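Acyl-CoA dehydrogenase FadE3 (Mycobacterium smegmatis, PDB 4IV6) belongs to the acyl-CoA dehydrogenase family of flavoproteins and binds dihydroflavine-adenine dinucleotide as a four-chain assembly. Local coordinates at residues E32-N37 with V352-R357. Numbering follows the deposited sequence.
Sequences ELEHAN and VERYFR
A buried salt-bridge network joins helix 30-35 of the N-terminal domain to helix 352-364 of the C-terminal domain, with R357 held between E34 and E353. R357 meets E34 end-on, one nitrogen to each oxygen. R357 NH1 reaches OE2 of E34 at 2.7 Å, in the guanidinium plane and on the oxygen's syn lone pair; R357 NH2 reaches OE1 of E34 at 2.9 Å, less straight. That OE1 sits 20° out of the guanidinium plane, as the 35° between the two groups' planes would suggest. E353, one helical turn before R357, takes the side-on edge: R357 NE donates to OE2 of E353 at 2.9 Å and R357 NH2 to OE1 of E353 at 3.0 Å, both nearly straight and near the guanidinium plane but meeting the carboxylate from outside its own plane. R357 NH2 thus serves both carboxylates, and four bonds on two adjoining guanidinium edges, three close to its plane, fix its rotation. R357 NH1 also donates to the carbonyl of L204 of the same chain; the two carboxylates probably favour the charged form of R357. With CG of E34 turned opposite the backbone N (chi1 -166°) and a bend at chi2, E34 CD lies 3.9 Å from R354 CG. R354 NH1 hydrogen-bonds to the carbonyl oxygen of G81. Between these segments (122 Å² buried), the link is chiefly charge pairing with some aliphatic packing: a bidentate arginine-carboxylate bridge extended by an i, i+4 intrahelical Glu-Arg pair.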
ATOM      1  N   GLU B  32     -21.835   2.028 -26.229  1.00 28.66           N
ATOM      2  CA  GLU B  32     -23.249   1.759 -26.410  1.00 29.92           C
ATOM      3  C   GLU B  32     -23.543   0.292 -26.121  1.00 28.45           C
ATOM      4  O   GLU B  32     -24.495  -0.026 -25.419  1.00 30.67           O
ATOM      5  CB  GLU B  32     -23.701   2.134 -27.826  1.00 31.08           C
ATOM      6  N   LEU B  33     -22.737  -0.608 -26.656  1.00 26.80           N
ATOM      7  CA  LEU B  33     -22.986  -2.025 -26.458  1.00 26.10           C
ATOM      8  C   LEU B  33     -22.851  -2.396 -24.976  1.00 26.04           C
ATOM      9  O   LEU B  33     -23.748  -3.017 -24.438  1.00 26.84           O
ATOM     10  CB  LEU B  33     -22.010  -2.880 -27.268  1.00 25.05           C
ATOM     11  CG  LEU B  33     -22.035  -2.794 -28.810  1.00 26.01           C
ATOM     12  CD1 LEU B  33     -20.805  -3.481 -29.355  1.00 24.90           C
ATOM     13  CD2 LEU B  33     -23.301  -3.397 -29.417  1.00 27.19           C
ATOM     14  N   GLU B  34     -21.734  -1.983 -24.350  1.00 26.44           N
ATOM     15  CA  GLU B  34     -21.349  -2.385 -22.959  1.00 25.89           C
ATOM     16  C   GLU B  34     -22.367  -1.829 -22.001  1.00 27.61           C
ATOM     17  O   GLU B  34     -22.829  -2.544 -21.110  1.00 28.32           O
ATOM     18  CB  GLU B  34     -19.940  -1.882 -22.585  1.00 24.25           C
ATOM     19  CG  GLU B  34     -19.272  -2.488 -21.327  1.00 23.41           C
ATOM     20  CD  GLU B  34     -19.702  -1.854 -20.024  1.00 24.05           C
ATOM     21  OE1 GLU B  34     -20.189  -0.713 -20.015  1.00 24.80           O
ATOM     22  OE2 GLU B  34     -19.520  -2.496 -18.960  1.00 27.05           O
ATOM     23  N   HIS B  35     -22.736  -0.567 -22.206  1.00 30.37           N
ATOM     24  CA  HIS B  35     -23.749   0.068 -21.367  1.00 34.04           C
ATOM     25  C   HIS B  35     -25.080  -0.691 -21.486  1.00 32.75           C
ATOM     26  O   HIS B  35     -25.773  -0.869 -20.492  1.00 32.76           O
ATOM     27  CB  HIS B  35     -23.934   1.559 -21.700  1.00 38.56           C
ATOM     28  CG  HIS B  35     -25.110   2.192 -21.005  1.00 43.44           C
ATOM     29  ND1 HIS B  35     -26.328   2.402 -21.625  1.00 47.46           N
ATOM     30  CD2 HIS B  35     -25.258   2.636 -19.733  1.00 45.55           C
ATOM     31  CE1 HIS B  35     -27.168   2.961 -20.771  1.00 47.67           C
ATOM     32  NE2 HIS B  35     -26.546   3.111 -19.615  1.00 46.91           N
ATOM     33  N   ALA B  36     -25.413  -1.168 -22.677  1.00 30.41           N
ATOM     34  CA  ALA B  36     -26.721  -1.857 -22.893  1.00 30.02           C
ATOM     35  C   ALA B  36     -26.668  -3.373 -22.653  1.00 28.17           C
ATOM     36  O   ALA B  36     -27.645  -4.071 -22.848  1.00 27.60           O
ATOM     37  CB  ALA B  36     -27.245  -1.572 -24.292  1.00 30.49           C
ATOM     38  N   ASN B  37     -25.516  -3.880 -22.237  1.00 27.54           N
ATOM     39  CA  ASN B  37     -25.285  -5.322 -22.096  1.00 26.07           C
ATOM     40  C   ASN B  37     -25.637  -6.100 -23.363  1.00 26.00           C
ATOM     41  O   ASN B  37     -26.177  -7.192 -23.284  1.00 25.09           O
ATOM     42  CB  ASN B  37     -26.047  -5.890 -20.892  1.00 26.86           C
ATOM     43  CG  ASN B  37     -25.542  -7.259 -20.477  1.00 26.31           C
ATOM     44  OD1 ASN B  37     -24.351  -7.531 -20.521  1.00 25.60           O
ATOM     45  ND2 ASN B  37     -26.448  -8.119 -20.063  1.00 26.68           N
ATOM     46  N   VAL B 352     -12.807   5.478 -18.200  1.00 13.99           N
ATOM     47  CA  VAL B 352     -12.047   4.989 -17.066  1.00 13.35           C
ATOM     48  C   VAL B 352     -12.965   4.289 -16.052  1.00 13.04           C
ATOM     49  O   VAL B 352     -12.528   3.381 -15.376  1.00 12.84           O
ATOM     50  CB  VAL B 352     -11.120   6.055 -16.410  1.00 13.34           C
ATOM     51  CG1 VAL B 352      -9.957   6.389 -17.337  1.00 13.79           C
ATOM     52  CG2 VAL B 352     -11.863   7.348 -16.061  1.00 13.46           C
ATOM     53  N   GLU B 353     -14.229   4.694 -15.944  1.00 13.01           N
ATOM     54  CA  GLU B 353     -15.147   4.016 -15.030  1.00 12.95           C
ATOM     55  C   GLU B 353     -15.396   2.584 -15.454  1.00 13.09           C
ATOM     56  O   GLU B 353     -15.549   1.720 -14.615  1.00 12.78           O
ATOM     57  CB  GLU B 353     -16.472   4.762 -14.881  1.00 13.31           C
ATOM     58  CG  GLU B 353     -17.354   4.769 -16.120  1.00 13.64           C
ATOM     59  CD  GLU B 353     -18.315   3.588 -16.222  1.00 13.89           C
ATOM     60  OE1 GLU B 353     -18.637   3.179 -17.360  1.00 13.99           O
ATOM     61  OE2 GLU B 353     -18.767   3.097 -15.176  1.00 13.81           O
ATOM     62  N   ARG B 354     -15.390   2.325 -16.759  1.00 13.43           N
ATOM     63  CA  ARG B 354     -15.555   0.975 -17.243  1.00 13.93           C
ATOM     64  C   ARG B 354     -14.335   0.109 -16.865  1.00 13.58           C
ATOM     65  O   ARG B 354     -14.508  -1.041 -16.442  1.00 13.32           O
ATOM     66  CB  ARG B 354     -15.764   0.943 -18.764  1.00 14.81           C
ATOM     67  CG  ARG B 354     -16.104  -0.446 -19.245  1.00 15.66           C
ATOM     68  CD  ARG B 354     -15.602  -0.787 -20.602  1.00 16.46           C
ATOM     69  NE  ARG B 354     -15.491   0.290 -21.597  1.00 17.05           N
ATOM     70  CZ  ARG B 354     -14.579   0.232 -22.572  1.00 17.51           C
ATOM     71  NH1 ARG B 354     -13.723  -0.812 -22.643  1.00 17.51           N
ATOM     72  NH2 ARG B 354     -14.515   1.184 -23.489  1.00 17.98           N
ATOM     73  N   TYR B 355     -13.120   0.628 -17.057  1.00 13.10           N
ATOM     74  CA  TYR B 355     -11.944  -0.156 -16.671  1.00 13.21           C
ATOM     75  C   TYR B 355     -11.976  -0.474 -15.185  1.00 12.79           C
ATOM     76  O   TYR B 355     -11.573  -1.551 -14.776  1.00 12.68           O
ATOM     77  CB  TYR B 355     -10.620   0.522 -17.047  1.00 13.29           C
ATOM     78  CG  TYR B 355     -10.599   1.138 -18.423  1.00 13.87           C
ATOM     79  CD1 TYR B 355     -11.073   0.456 -19.538  1.00 14.57           C
ATOM     80  CD2 TYR B 355     -10.062   2.416 -18.609  1.00 14.44           C
ATOM     81  CE1 TYR B 355     -11.046   1.040 -20.799  1.00 15.40           C
ATOM     82  CE2 TYR B 355     -10.040   3.000 -19.856  1.00 14.93           C
ATOM     83  CZ  TYR B 355     -10.514   2.313 -20.935  1.00 15.59           C
ATOM     84  OH  TYR B 355     -10.423   2.919 -22.154  1.00 17.91           O
ATOM     85  N   PHE B 356     -12.426   0.491 -14.395  1.00 12.57           N
ATOM     86  CA  PHE B 356     -12.537   0.354 -12.949  1.00 12.52           C
ATOM     87  C   PHE B 356     -13.533  -0.769 -12.602  1.00 12.59           C
ATOM     88  O   PHE B 356     -13.294  -1.552 -11.705  1.00 12.65           O
ATOM     89  CB  PHE B 356     -12.972   1.708 -12.355  1.00 12.53           C
ATOM     90  CG  PHE B 356     -13.206   1.712 -10.870  1.00 12.75           C
ATOM     91  CD1 PHE B 356     -12.148   1.834  -9.980  1.00 12.83           C
ATOM     92  CD2 PHE B 356     -14.491   1.657 -10.349  1.00 13.11           C
ATOM     93  CE1 PHE B 356     -12.378   1.868  -8.599  1.00 12.82           C
ATOM     94  CE2 PHE B 356     -14.711   1.691  -8.982  1.00 13.24           C
ATOM     95  CZ  PHE B 356     -13.659   1.803  -8.115  1.00 12.97           C
ATOM     96  N   ARG B 357     -14.640  -0.845 -13.331  1.00 12.76           N
ATOM     97  CA  ARG B 357     -15.642  -1.893 -13.099  1.00 12.91           C
ATOM     98  C   ARG B 357     -15.175  -3.258 -13.612  1.00 12.80           C
ATOM     99  O   ARG B 357     -15.593  -4.266 -13.095  1.00 12.49           O
ATOM    100  CB  ARG B 357     -16.967  -1.534 -13.802  1.00 13.54           C
ATOM    101  CG  ARG B 357     -17.791  -0.440 -13.155  1.00 13.58           C
ATOM    102  CD  ARG B 357     -19.134  -0.319 -13.836  1.00 14.26           C
ATOM    103  NE  ARG B 357     -19.019   0.234 -15.181  1.00 14.58           N
ATOM    104  CZ  ARG B 357     -19.120  -0.442 -16.322  1.00 15.18           C
ATOM    105  NH1 ARG B 357     -19.397  -1.736 -16.341  1.00 15.66           N
ATOM    106  NH2 ARG B 357     -19.015   0.209 -17.473  1.00 15.51           N
TER